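Local coordinates for protein putative pore-forming toxin (Bacteroides vulgatus ATCC 8482, PDB 3KOG) that is of unknown function but is probably a pore-forming toxin, with an elongated fold made largely of beta strands, at residues A[27-32]-A[149-154]; A[89-94]-A[157-162]; A[108-113]-A[187-192]; A[126-131]-A[173-178]; A[179-184]-A[222-227]. All coordinates share one frame; numbering follows the deposited sequence. Where two conformers were deposited one is given.

Contact 1 of 5, residues A[27-32]-A[149-154]; sequences DATTGT and DSEIKN
The side-chain amide of Asn154 donates to the backbone carbonyl of Ala28, ND2 to O 2.9 Å with 158° at the hydrogen. The acceptor lies in the amide plane of Asn154, but the donor stands above the plane of the Ala28 carbonyl. Three residues earlier on the helix, Glu151 has CG anti to its backbone N (chi1 -158°), and its extended chain runs alongside Thr29, with OE2 3.5 Å from Thr29 CG2. The Glu151 carboxylate is held by Ser95 and Asn97. A water spans Thr29 O (2.7 Å) and Ser150 OG (3.2 Å). Each partner is braced by its own bonds: Asp27 OD1 accepts from Thr29 N (3.1 Å), which makes an Asx turn, and from Thr29 OG1 (2.6 Å) on the same face, and Gly31 supplies the positive phi of a G1 bulge. Asp149 caps the helix through Glu151 N. Two internally braced ends thus meet through one direct hydrogen bond, while neutral donors and the nearby helix start probably stabilise the buried Glu151 carboxylate.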
# COMPACT_ATOMS: atom_id res chain seq x y z
N ASP A 27 -15.16 -0.08 -13.49
CA ASP A 27 -16.51 0.11 -13.86
C ASP A 27 -17.22 -1.24 -13.69
O ASP A 27 -16.98 -2.16 -14.45
CB ASP A 27 -16.57 0.56 -15.31
CG ASP A 27 -17.96 0.70 -15.83
OD1 ASP A 27 -18.96 0.51 -15.11
OD2 ASP A 27 -18.05 1.02 -17.01
N ALA A 28 -18.08 -1.32 -12.70
CA ALA A 28 -18.72 -2.58 -12.27
C ALA A 28 -19.71 -3.06 -13.29
O ALA A 28 -20.10 -4.25 -13.30
CB ALA A 28 -19.43 -2.36 -10.91
N THR A 29 -20.18 -2.15 -14.14
CA THR A 29 -21.21 -2.54 -15.05
C THR A 29 -20.63 -3.44 -16.11
O THR A 29 -21.32 -4.32 -16.65
CB THR A 29 -21.99 -1.32 -15.58
OG1 THR A 29 -21.12 -0.45 -16.26
CG2 THR A 29 -22.65 -0.57 -14.36
N THR A 30 -19.35 -3.32 -16.36
CA THR A 30 -18.73 -4.14 -17.33
C THR A 30 -17.52 -4.95 -16.85
O THR A 30 -17.07 -5.86 -17.53
CB THR A 30 -18.40 -3.25 -18.51
OG1 THR A 30 -17.96 -4.04 -19.60
CG2 THR A 30 -17.38 -2.22 -18.13
N GLY A 31 -17.00 -4.63 -15.67
CA GLY A 31 -15.80 -5.24 -15.16
C GLY A 31 -14.50 -4.68 -15.70
O GLY A 31 -13.48 -5.33 -15.60
N THR A 32 -14.53 -3.46 -16.20
CA THR A 32 -13.44 -2.88 -16.98
C THR A 32 -12.62 -1.95 -16.06
O THR A 32 -13.20 -1.20 -15.30
CB THR A 32 -14.04 -2.05 -18.13
OG1 THR A 32 -14.69 -2.89 -19.08
CG2 THR A 32 -12.96 -1.20 -18.86
N ASP A 149 -26.72 -11.52 -10.47
CA ASP A 149 -26.57 -10.18 -10.98
C ASP A 149 -25.10 -10.00 -11.37
O ASP A 149 -24.24 -10.04 -10.51
CB ASP A 149 -27.00 -9.13 -9.94
CG ASP A 149 -26.97 -7.70 -10.51
OD1 ASP A 149 -26.24 -7.48 -11.49
OD2 ASP A 149 -27.68 -6.81 -10.00
N SER A 150 -24.83 -9.78 -12.66
CA SER A 150 -23.44 -9.66 -13.16
C SER A 150 -22.72 -8.45 -12.56
O SER A 150 -21.52 -8.47 -12.38
CB SER A 150 -23.43 -9.63 -14.70
OG SER A 150 -24.12 -8.49 -15.24
N GLU A 151 -23.45 -7.38 -12.28
CA GLU A 151 -22.86 -6.15 -11.73
C GLU A 151 -22.27 -6.45 -10.32
O GLU A 151 -21.13 -6.08 -10.02
CB GLU A 151 -23.92 -5.04 -11.66
CG GLU A 151 -23.33 -3.66 -11.63
CD GLU A 151 -24.32 -2.55 -11.46
OE1 GLU A 151 -25.53 -2.78 -11.57
OE2 GLU A 151 -23.87 -1.40 -11.21
N ILE A 152 -23.07 -7.15 -9.51
CA ILE A 152 -22.63 -7.55 -8.17
C ILE A 152 -21.40 -8.49 -8.30
O ILE A 152 -20.37 -8.30 -7.62
CB ILE A 152 -23.74 -8.22 -7.38
CG1 ILE A 152 -24.80 -7.17 -6.99
CG2 ILE A 152 -23.13 -8.90 -6.14
CD1 ILE A 152 -26.13 -7.77 -6.44
N LYS A 153 -21.50 -9.44 -9.22
CA LYS A 153 -20.38 -10.36 -9.46
C LYS A 153 -19.12 -9.62 -9.91
O LYS A 153 -18.01 -9.97 -9.48
CB LYS A 153 -20.76 -11.48 -10.46
CG LYS A 153 -21.84 -12.42 -9.87
CD LYS A 153 -22.22 -13.61 -10.80
CE LYS A 153 -22.87 -13.16 -12.09
NZ LYS A 153 -23.46 -14.33 -12.90
N ASN A 154 -19.27 -8.60 -10.74
CA ASN A 154 -18.12 -7.83 -11.21
C ASN A 154 -17.39 -7.09 -10.08
O ASN A 154 -16.14 -6.99 -10.05
CB ASN A 154 -18.56 -6.81 -12.30
CG ASN A 154 -18.85 -7.48 -13.64
OD1 ASN A 154 -18.42 -8.59 -13.87
ND2 ASN A 154 -19.59 -6.81 -14.52
O HOH W 1 -23.47 -5.36 -15.48

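Contact 2 of 5, residues A[89-94]-A[157-162]; sequences EVTIIL and DAYNKG
Apolar packing comes first: the CD1 methyl of Ile93 sits 3.8 Å from Ala158 CB and 4.0 Å from Tyr159 CE1, filling the angle between the end of the helix and the tyrosine ring. Thr91 contributes its methyl over one face of that ring, CG2 to CZ 4.0 Å. Its chi1 of -64° puts OG1 beside the backbone N and leaves CG2 anti to it, over the ring. Ile93 CG1 also lies 3.6 Å from Tyr159 OH. The polar atoms are joined by water. One molecule at the edge of the ring, in its plane, lies 2.7 Å from Tyr159 OH and donates to Thr91 O at 2.6 Å; a second links Thr91 OG1 with Ala158 O. Small Ala158 lets the helix come close, and broad Tyr159 reaches on to Tyr194 and Phe211. Val90, Ile92 and Leu94 pack against strand 58-66 on the other side, so strand 85-94 is covered on both faces, a layering consistent with the beta-sandwich folds of the transthyretin clan.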
# COMPACT_ATOMS: atom_id res chain seq x y z
N GLU A 89 -2.15 -0.55 -3.47
CA GLU A 89 -3.20 -0.25 -4.44
C GLU A 89 -4.52 -0.10 -3.75
O GLU A 89 -4.74 -0.73 -2.70
CB GLU A 89 -3.34 -1.40 -5.47
CG GLU A 89 -2.21 -1.45 -6.41
CD GLU A 89 -2.46 -2.37 -7.61
OE1 GLU A 89 -3.29 -3.30 -7.50
OE2 GLU A 89 -1.80 -2.15 -8.67
N VAL A 90 -5.41 0.73 -4.28
CA VAL A 90 -6.75 0.82 -3.72
C VAL A 90 -7.74 0.77 -4.85
O VAL A 90 -7.58 1.49 -5.86
CB VAL A 90 -6.95 2.10 -2.88
CG1 VAL A 90 -6.71 3.36 -3.71
CG2 VAL A 90 -8.36 2.10 -2.17
N THR A 91 -8.73 -0.09 -4.70
CA THR A 91 -9.77 -0.28 -5.71
C THR A 91 -10.95 0.67 -5.40
O THR A 91 -11.45 0.71 -4.24
CB THR A 91 -10.27 -1.73 -5.69
OG1 THR A 91 -9.19 -2.61 -6.06
CG2 THR A 91 -11.46 -1.98 -6.66
N ILE A 92 -11.36 1.41 -6.41
CA ILE A 92 -12.55 2.21 -6.40
C ILE A 92 -13.58 1.56 -7.35
O ILE A 92 -13.36 1.44 -8.56
CB ILE A 92 -12.29 3.68 -6.79
CG1 ILE A 92 -11.22 4.30 -5.88
CG2 ILE A 92 -13.56 4.46 -6.72
CD1 ILE A 92 -9.94 4.46 -6.59
N ILE A 93 -14.71 1.18 -6.80
CA ILE A 93 -15.83 0.60 -7.58
C ILE A 93 -16.79 1.69 -8.03
O ILE A 93 -17.32 2.43 -7.22
CB ILE A 93 -16.64 -0.40 -6.68
CG1 ILE A 93 -15.73 -1.55 -6.23
CG2 ILE A 93 -17.96 -0.92 -7.38
CD1 ILE A 93 -15.14 -2.35 -7.33
N LEU A 94 -17.05 1.71 -9.34
CA LEU A 94 -18.05 2.56 -9.92
C LEU A 94 -19.18 1.66 -10.38
O LEU A 94 -18.93 0.69 -11.08
CB LEU A 94 -17.52 3.33 -11.11
CG LEU A 94 -16.44 4.35 -10.82
CD1 LEU A 94 -16.01 5.02 -12.18
CD2 LEU A 94 -16.82 5.39 -9.81
N ASP A 157 -15.45 -9.68 -8.08
CA ASP A 157 -14.28 -10.12 -8.88
C ASP A 157 -13.15 -9.08 -8.93
O ASP A 157 -12.00 -9.43 -9.12
CB ASP A 157 -14.71 -10.45 -10.32
CG ASP A 157 -15.57 -11.69 -10.41
OD1 ASP A 157 -15.61 -12.46 -9.42
OD2 ASP A 157 -16.20 -11.90 -11.48
N ALA A 158 -13.50 -7.83 -8.74
CA ALA A 158 -12.55 -6.73 -8.80
C ALA A 158 -11.55 -6.84 -7.68
O ALA A 158 -10.43 -6.37 -7.82
CB ALA A 158 -13.30 -5.39 -8.73
N TYR A 159 -11.94 -7.50 -6.58
CA TYR A 159 -11.08 -7.77 -5.44
C TYR A 159 -10.35 -9.13 -5.50
O TYR A 159 -9.63 -9.50 -4.53
CB TYR A 159 -11.90 -7.66 -4.13
CG TYR A 159 -12.37 -6.26 -3.87
CD1 TYR A 159 -13.57 -5.84 -4.37
CD2 TYR A 159 -11.60 -5.34 -3.17
CE1 TYR A 159 -14.00 -4.60 -4.20
CE2 TYR A 159 -12.07 -4.06 -2.96
CZ TYR A 159 -13.28 -3.70 -3.48
OH TYR A 159 -13.81 -2.44 -3.33
N ASN A 160 -10.56 -9.86 -6.59
CA ASN A 160 -10.03 -11.21 -6.75
C ASN A 160 -9.10 -11.33 -7.92
O ASN A 160 -9.10 -12.36 -8.56
CB ASN A 160 -11.18 -12.21 -6.93
CG ASN A 160 -10.78 -13.61 -6.51
OD1 ASN A 160 -10.03 -13.79 -5.54
ND2 ASN A 160 -11.22 -14.59 -7.26
N LYS A 161 -8.29 -10.31 -8.20
CA LYS A 161 -7.42 -10.33 -9.38
C LYS A 161 -6.14 -11.15 -9.16
O LYS A 161 -5.49 -11.57 -10.11
CB LYS A 161 -7.10 -8.90 -9.84
CG LYS A 161 -8.36 -8.14 -10.34
CD LYS A 161 -8.03 -6.81 -10.99
CE LYS A 161 -9.30 -6.10 -11.46
NZ LYS A 161 -9.85 -6.73 -12.68
N GLY A 162 -5.79 -11.36 -7.90
CA GLY A 162 -4.76 -12.33 -7.56
C GLY A 162 -3.60 -11.62 -6.91
O GLY A 162 -3.58 -10.42 -6.80
O HOH W 2 -12.35 -0.47 -2.16
O HOH W 3 -9.16 -3.85 -8.58

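Contact 3 of 5, residues A[108-113]-A[187-192]; sequences QIETTK and YMKTTS
Gln108 and Lys189 exchange two backbone hydrogen bonds, Lys189 N to Gln108 O 2.9 Å and Gln108 N to Lys189 O 3.0 Å, within the antiparallel pairing of strands 98-120 and 179-198. Further on, Glu110 and Thr111 both face Tyr187 in a classic beta bulge: Tyr187 O takes a firm bond from Glu110 N (2.8 Å) and a weak one from Thr111 N. This is the close-packed part. Buried Tyr187 brings its ring against Thr111, CD2 to CB 4.1 Å, and its hydroxyl is bonded to Thr133 O. On the other face, the bend of selenomethionine Met188 at chi2 sets SE 3.8 Å from Ile109 CG1, and that at chi3 brings CE back toward Gln108 O. The looser fringe is of long polar chains. Exposed Gln108 lies alongside Lys189, OE1 3.8 Å from CE, and a water among Gln108 OE1, Lys189 O and Thr191 OG1 cannot donate to all its neighbours at once. Glu110 OE2 is 5.1 Å from Lys189 NZ; the carboxylate is paired through OE1 with Lys135, and Lys189 has a long, weak ion pair with Asp214. Cohesion thus rests on backbone and Tyr187; attraction between Glu110 and Lys189 is probably diffuse.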
# COMPACT_ATOMS: atom_id res chain seq x y z
N GLN A 108 -1.68 -7.42 9.29
CA GLN A 108 -0.71 -8.18 10.06
C GLN A 108 0.50 -8.42 9.18
O GLN A 108 0.43 -8.37 7.93
CB GLN A 108 -1.34 -9.47 10.60
CG GLN A 108 -1.39 -10.61 9.60
CD GLN A 108 -2.20 -11.82 10.10
OE1 GLN A 108 -3.44 -11.86 9.96
NE2 GLN A 108 -1.50 -12.83 10.64
N ILE A 109 1.66 -8.60 9.83
CA ILE A 109 2.88 -8.93 9.10
C ILE A 109 2.74 -10.39 8.79
O ILE A 109 2.58 -11.22 9.70
CB ILE A 109 4.16 -8.66 9.91
CG1 ILE A 109 4.29 -7.16 10.18
CG2 ILE A 109 5.38 -9.27 9.19
CD1 ILE A 109 5.16 -6.77 11.39
N GLU A 110 2.78 -10.74 7.52
CA GLU A 110 2.77 -12.15 7.16
C GLU A 110 4.18 -12.76 7.16
O GLU A 110 4.35 -13.90 7.57
CB GLU A 110 2.17 -12.31 5.78
CG GLU A 110 2.14 -13.70 5.28
CD GLU A 110 1.46 -13.77 3.93
OE1 GLU A 110 1.91 -13.07 2.99
OE2 GLU A 110 0.49 -14.54 3.84
N THR A 111 5.14 -12.04 6.60
CA THR A 111 6.51 -12.50 6.49
C THR A 111 7.44 -11.32 6.69
O THR A 111 7.12 -10.21 6.26
CB THR A 111 6.77 -13.16 5.12
OG1 THR A 111 5.86 -14.25 4.98
CG2 THR A 111 8.20 -13.70 5.02
N THR A 112 8.55 -11.54 7.41
CA THR A 112 9.59 -10.54 7.56
C THR A 112 10.83 -11.19 6.93
O THR A 112 11.08 -12.38 7.17
CB THR A 112 9.82 -10.21 9.03
OG1 THR A 112 8.62 -9.67 9.58
CG2 THR A 112 10.91 -9.17 9.23
N LYS A 113 11.50 -10.47 6.03
CA LYS A 113 12.78 -10.90 5.42
C LYS A 113 13.83 -9.90 5.86
O LYS A 113 13.55 -8.69 5.94
CB LYS A 113 12.71 -10.89 3.90
CG LYS A 113 11.58 -11.70 3.30
CD LYS A 113 11.83 -12.06 1.81
CE LYS A 113 12.59 -10.98 1.05
NZ LYS A 113 12.25 -10.94 -0.40
N TYR A 187 6.11 -8.30 4.25
CA TYR A 187 4.89 -8.54 3.52
C TYR A 187 3.75 -8.46 4.48
O TYR A 187 3.70 -9.17 5.45
CB TYR A 187 4.91 -9.93 2.88
CG TYR A 187 5.96 -10.19 1.84
CD1 TYR A 187 6.60 -9.16 1.19
CD2 TYR A 187 6.26 -11.49 1.46
CE1 TYR A 187 7.53 -9.40 0.23
CE2 TYR A 187 7.20 -11.74 0.49
CZ TYR A 187 7.85 -10.66 -0.11
OH TYR A 187 8.79 -10.87 -1.09
N MSE A 188 2.83 -7.56 4.19
CA MSE A 188 1.67 -7.25 4.99
C MSE A 188 0.44 -7.95 4.34
O MSE A 188 0.30 -7.94 3.10
CB MSE A 188 1.43 -5.72 4.95
CG MSE A 188 2.65 -4.82 5.29
SE MSE A 188 3.34 -5.27 7.03
CE MSE A 188 1.75 -5.06 8.08
N LYS A 189 -0.35 -8.62 5.17
CA LYS A 189 -1.61 -9.26 4.77
C LYS A 189 -2.73 -8.53 5.47
O LYS A 189 -2.75 -8.46 6.69
CB LYS A 189 -1.63 -10.73 5.17
CG LYS A 189 -2.97 -11.41 4.76
CD LYS A 189 -2.96 -12.89 5.03
CE LYS A 189 -3.48 -13.22 6.39
NZ LYS A 189 -3.88 -14.67 6.45
N THR A 190 -3.63 -7.91 4.71
CA THR A 190 -4.70 -7.14 5.26
C THR A 190 -6.01 -7.92 4.95
O THR A 190 -6.27 -8.24 3.81
CB THR A 190 -4.73 -5.73 4.69
OG1 THR A 190 -3.54 -4.99 5.02
CG2 THR A 190 -5.95 -4.96 5.17
N THR A 191 -6.79 -8.25 5.98
CA THR A 191 -8.09 -8.91 5.84
C THR A 191 -9.19 -7.85 6.05
O THR A 191 -9.25 -7.21 7.10
CB THR A 191 -8.27 -10.08 6.83
OG1 THR A 191 -7.13 -10.97 6.71
CG2 THR A 191 -9.64 -10.89 6.54
N SER A 192 -10.01 -7.67 5.02
CA SER A 192 -11.05 -6.65 4.99
C SER A 192 -12.40 -7.25 4.63
O SER A 192 -12.49 -8.08 3.72
CB SER A 192 -10.67 -5.56 3.99
OG SER A 192 -9.40 -4.95 4.29
O HOH W 4 -4.47 -10.17 7.82

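Contact 4 of 5, residues A[126-131]-A[173-178]; sequences YYITVT and VQVLAH
Tyr126 and Ile128 form antiparallel hydrogen-bonded pairs with Val175 and Val173 through four backbone bonds, the shortest Val175 N to Tyr126 O at 2.7 Å and the longest Val173 N to Ile128 O at 3.2 Å. Between them, the non-hydrogen-bonded pair of Tyr127 and Gln174 lets Tyr127 CA approach Val173 O to 3.2 Å, a CA-H...O contact. Tyr126 has CG between its backbone N and carbonyl carbon (chi1 62°), which lays the ring beside Val175. Val175 CB stands over one ring face, 3.9 Å from the centroid and 17° off the normal, in a CH-pi contact. The two methyls of Val175 divide their work: CG1 goes to the phenol end of Tyr126, and CG2 touches Ile128 CG2 at 3.6 Å. This apolar face of the antiparallel pair, strands 126-143 and 162-175 of the large mixed sheet, is covered by Phe181 of strand 179-198, which meets Ile128 and the buried Val173 and Val175; beta-branched residues suit it, being at ease in extended chain. Val130 crosses Val173 at about a right angle, and their CG2 methyls are pressed to 3.4 Å, tighter than usual. On the opposite face, Tyr127 turns a ring edge to Val173 O and meets Trp125 edge-to-face.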
# COMPACT_ATOMS: atom_id res chain seq x y z
N TYR A 126 27.11 6.60 2.16
CA TYR A 126 27.01 6.37 0.76
C TYR A 126 25.68 5.71 0.41
O TYR A 126 24.93 5.27 1.30
CB TYR A 126 28.23 5.58 0.26
CG TYR A 126 28.38 4.23 0.88
CD1 TYR A 126 27.72 3.14 0.32
CD2 TYR A 126 29.16 4.02 2.02
CE1 TYR A 126 27.82 1.88 0.88
CE2 TYR A 126 29.27 2.75 2.60
CZ TYR A 126 28.59 1.68 2.01
OH TYR A 126 28.65 0.40 2.52
N TYR A 127 25.38 5.69 -0.89
CA TYR A 127 24.21 5.03 -1.42
C TYR A 127 24.51 3.58 -1.80
O TYR A 127 25.57 3.28 -2.33
CB TYR A 127 23.69 5.75 -2.67
CG TYR A 127 23.05 7.09 -2.39
CD1 TYR A 127 21.90 7.19 -1.61
CD2 TYR A 127 23.60 8.27 -2.91
CE1 TYR A 127 21.31 8.40 -1.35
CE2 TYR A 127 23.01 9.50 -2.66
CZ TYR A 127 21.86 9.55 -1.87
OH TYR A 127 21.27 10.76 -1.62
N ILE A 128 23.55 2.69 -1.56
CA ILE A 128 23.67 1.30 -1.96
C ILE A 128 22.43 0.96 -2.79
O ILE A 128 21.45 1.72 -2.79
CB ILE A 128 23.89 0.35 -0.70
CG1 ILE A 128 24.51 -0.99 -1.11
CG2 ILE A 128 22.61 0.09 0.08
CD1 ILE A 128 25.06 -1.82 0.08
N THR A 129 22.53 -0.12 -3.56
CA THR A 129 21.42 -0.62 -4.35
C THR A 129 20.77 -1.74 -3.59
O THR A 129 21.44 -2.65 -3.06
CB THR A 129 21.84 -1.13 -5.75
OG1 THR A 129 22.14 -0.01 -6.59
CG2 THR A 129 20.72 -1.98 -6.42
N VAL A 130 19.44 -1.65 -3.55
CA VAL A 130 18.59 -2.62 -2.91
C VAL A 130 17.56 -3.09 -3.93
O VAL A 130 16.71 -2.32 -4.37
CB VAL A 130 17.89 -1.99 -1.70
CG1 VAL A 130 16.93 -2.99 -1.03
CG2 VAL A 130 18.97 -1.48 -0.72
N THR A 131 17.69 -4.34 -4.33
CA THR A 131 16.67 -4.96 -5.15
C THR A 131 15.82 -5.89 -4.29
O THR A 131 16.34 -6.71 -3.54
CB THR A 131 17.27 -5.68 -6.37
OG1 THR A 131 18.15 -4.77 -7.04
CG2 THR A 131 16.16 -6.10 -7.32
N VAL A 173 19.45 3.87 -1.52
CA VAL A 173 19.29 3.56 -0.11
C VAL A 173 20.55 4.04 0.60
O VAL A 173 21.68 3.84 0.15
CB VAL A 173 19.02 2.08 0.08
CG1 VAL A 173 18.86 1.73 1.58
CG2 VAL A 173 17.76 1.69 -0.72
N GLN A 174 20.35 4.70 1.72
CA GLN A 174 21.45 5.34 2.40
C GLN A 174 22.08 4.42 3.44
O GLN A 174 21.38 3.92 4.33
CB GLN A 174 20.90 6.59 3.05
CG GLN A 174 21.88 7.57 3.56
CD GLN A 174 21.29 8.97 3.57
OE1 GLN A 174 20.47 9.31 2.72
NE2 GLN A 174 21.71 9.78 4.53
N VAL A 175 23.39 4.17 3.28
CA VAL A 175 24.23 3.48 4.26
C VAL A 175 24.95 4.56 5.04
O VAL A 175 25.79 5.24 4.49
CB VAL A 175 25.27 2.53 3.61
CG1 VAL A 175 26.12 1.86 4.70
CG2 VAL A 175 24.60 1.51 2.73
N LEU A 176 24.62 4.73 6.31
CA LEU A 176 25.24 5.81 7.08
C LEU A 176 26.66 5.52 7.45
O LEU A 176 27.12 4.38 7.37
CB LEU A 176 24.41 6.14 8.35
CG LEU A 176 23.04 6.80 8.12
CD1 LEU A 176 22.35 7.09 9.44
CD2 LEU A 176 23.20 8.09 7.32
N ALA A 177 27.38 6.55 7.85
CA ALA A 177 28.69 6.35 8.46
C ALA A 177 28.50 5.69 9.82
O ALA A 177 27.45 5.85 10.48
CB ALA A 177 29.45 7.66 8.57
N HIS A 178 29.50 4.91 10.23
CA HIS A 178 29.54 4.31 11.58
C HIS A 178 28.26 3.54 11.87
O HIS A 178 27.58 3.78 12.88
CB HIS A 178 29.80 5.38 12.64
CG HIS A 178 31.05 6.18 12.41
ND1 HIS A 178 32.31 5.66 12.60
CD2 HIS A 178 31.23 7.46 11.99
CE1 HIS A 178 33.21 6.59 12.33
NE2 HIS A 178 32.59 7.69 11.95

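Contact 5 of 5, residues A[179-184]-A[222-227]; sequences SRFSVF and PKNEQI
Two torsions bring Ser179 and Asn224 together: Ser179 OG lies anti to its backbone N (chi1 174°), and Asn224 CG swings beside its own N (chi1 -79°). The serine hydroxyl then donates to Asn224 OD1 at 2.6 Å, in the carbonyl plane and on a lone pair. The same oxygen accepts from Leu176 N and the amide nitrogen donates to Gln174 O, so three bonds fix the amide's rotation. That amide meets the edge of the Phe181 ring, OD1 3.5 Å from CD1, while Phe181 CE1 touches Pro222 CB at 4.1 Å. Proline is tolerable here because Val183 and Pro222 form a non-hydrogen-bonded pair, which asks no N-H of it across the strands. Around the other face, Phe184 offers its ring edge to the aliphatic chain of Lys223, CD1 to CG 3.5 Å, and stacks on His114. Arg180 and Glu225 hold their flat groups nearly coplanar, yet NE and OE1 remain 5.0 Å apart; the guanidinium instead makes a cation-pi contact with Phe117. A water donates to Arg180 O (2.8 Å), reaches Glu225 OE1 weakly and is hydrogen-bonded with Ser182 OG, which also bonds to His114. Past the paired residues, Ile227 packs CG1 3.5 Å from Arg180 N. Four backbone bonds, two in each hydrogen-bonded pair, join the strands in the regular antiparallel register of a long beta hairpin, 179-198 with 207-225.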
# COMPACT_ATOMS: atom_id res chain seq x y z
N SER A 179 27.91 2.67 10.93
CA SER A 179 26.58 2.03 10.92
C SER A 179 26.65 0.56 10.60
O SER A 179 27.43 0.13 9.75
CB SER A 179 25.66 2.71 9.90
OG SER A 179 24.44 2.01 9.80
N ARG A 180 25.84 -0.21 11.31
CA ARG A 180 25.55 -1.60 11.00
C ARG A 180 24.29 -1.55 10.16
O ARG A 180 23.19 -1.24 10.67
CB ARG A 180 25.34 -2.39 12.29
CG ARG A 180 25.02 -3.84 12.11
CD ARG A 180 24.79 -4.51 13.45
NE ARG A 180 25.05 -5.93 13.36
CZ ARG A 180 26.27 -6.48 13.30
NH1 ARG A 180 27.38 -5.72 13.33
NH2 ARG A 180 26.37 -7.80 13.19
N PHE A 181 24.45 -1.80 8.87
CA PHE A 181 23.38 -1.62 7.90
C PHE A 181 22.81 -2.94 7.46
O PHE A 181 23.54 -3.90 7.19
CB PHE A 181 23.93 -0.85 6.69
CG PHE A 181 22.94 -0.70 5.54
CD1 PHE A 181 22.04 0.35 5.52
CD2 PHE A 181 22.88 -1.65 4.52
CE1 PHE A 181 21.07 0.44 4.48
CE2 PHE A 181 21.97 -1.54 3.48
CZ PHE A 181 21.05 -0.49 3.47
N SER A 182 21.49 -2.97 7.29
CA SER A 182 20.76 -4.10 6.78
C SER A 182 19.41 -3.64 6.23
O SER A 182 19.01 -2.48 6.40
CB SER A 182 20.56 -5.17 7.86
OG SER A 182 19.75 -4.69 8.93
N VAL A 183 18.71 -4.56 5.58
CA VAL A 183 17.39 -4.21 5.06
C VAL A 183 16.36 -5.24 5.50
O VAL A 183 16.57 -6.41 5.34
CB VAL A 183 17.43 -4.09 3.52
CG1 VAL A 183 16.05 -3.68 2.98
CG2 VAL A 183 18.50 -3.08 3.09
N PHE A 184 15.23 -4.77 6.00
CA PHE A 184 14.03 -5.59 6.17
C PHE A 184 13.03 -5.38 5.04
O PHE A 184 12.89 -4.28 4.52
CB PHE A 184 13.32 -5.31 7.50
CG PHE A 184 14.06 -5.74 8.71
CD1 PHE A 184 15.03 -4.92 9.29
CD2 PHE A 184 13.74 -6.92 9.34
CE1 PHE A 184 15.72 -5.33 10.47
CE2 PHE A 184 14.42 -7.34 10.47
CZ PHE A 184 15.40 -6.52 11.03
N PRO A 222 15.12 0.03 5.39
CA PRO A 222 16.58 0.03 5.57
C PRO A 222 16.93 0.45 7.00
O PRO A 222 16.28 1.35 7.55
CB PRO A 222 17.07 1.07 4.56
CG PRO A 222 15.83 1.41 3.71
CD PRO A 222 14.67 1.15 4.57
N LYS A 223 17.89 -0.21 7.62
CA LYS A 223 18.21 -0.02 9.02
C LYS A 223 19.68 0.37 9.14
O LYS A 223 20.54 -0.27 8.50
CB LYS A 223 18.02 -1.35 9.74
CG LYS A 223 16.57 -1.80 9.78
CD LYS A 223 15.71 -0.91 10.68
CE LYS A 223 14.33 -1.59 11.01
NZ LYS A 223 13.34 -0.56 11.44
N ASN A 224 19.94 1.43 9.90
CA ASN A 224 21.30 1.87 10.21
C ASN A 224 21.40 1.84 11.72
O ASN A 224 20.81 2.67 12.39
CB ASN A 224 21.60 3.25 9.64
CG ASN A 224 21.93 3.20 8.14
OD1 ASN A 224 23.04 2.85 7.74
ND2 ASN A 224 20.96 3.56 7.33
N GLU A 225 22.11 0.86 12.24
CA GLU A 225 22.14 0.55 13.67
C GLU A 225 23.53 0.68 14.26
O GLU A 225 24.53 0.70 13.54
CB GLU A 225 21.70 -0.88 13.86
CG GLU A 225 20.28 -1.08 13.45
CD GLU A 225 19.87 -2.53 13.55
OE1 GLU A 225 20.78 -3.41 13.60
OE2 GLU A 225 18.62 -2.75 13.58
N GLN A 226 23.59 0.70 15.59
CA GLN A 226 24.85 0.75 16.28
C GLN A 226 25.67 -0.49 15.98
O GLN A 226 25.15 -1.61 16.08
CB GLN A 226 24.64 0.86 17.80
CG GLN A 226 25.92 0.94 18.61
CD GLN A 226 26.70 2.22 18.38
OE1 GLN A 226 26.13 3.33 18.35
NE2 GLN A 226 28.02 2.08 18.26
N ILE A 227 26.94 -0.28 15.62
CA ILE A 227 27.93 -1.36 15.55
C ILE A 227 28.43 -1.65 16.96
O ILE A 227 29.12 -0.80 17.58
CB ILE A 227 29.14 -1.01 14.68
CG1 ILE A 227 28.72 -0.70 13.24
CG2 ILE A 227 30.17 -2.15 14.71
CD1 ILE A 227 29.87 -0.25 12.39
O HOH W 5 21.16 -3.23 10.61

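Contacts 3, 4 and 5 pair strands of one mixed sheet; contacts 1 and 2 set the two ends of helix 150-158 against the loop after strand 18-27 and against strand 85-94 of the same sheet. Contact 2 is the buried one and relies on apolar packing with waters between polar atoms; contact 1, about 11 Å away between centres, is more polar and touches it through Ala28 N and Leu94 O. Contact 3 lies at the surface and keeps long polar chains. Contacts 4 and 5, partly buried at the far end of the molecule, share a wall: Asn224 bonds to Gln174 and Leu176, and Val173 meets Pro222. Strand 179-198 carries both contact 3 and contact 5.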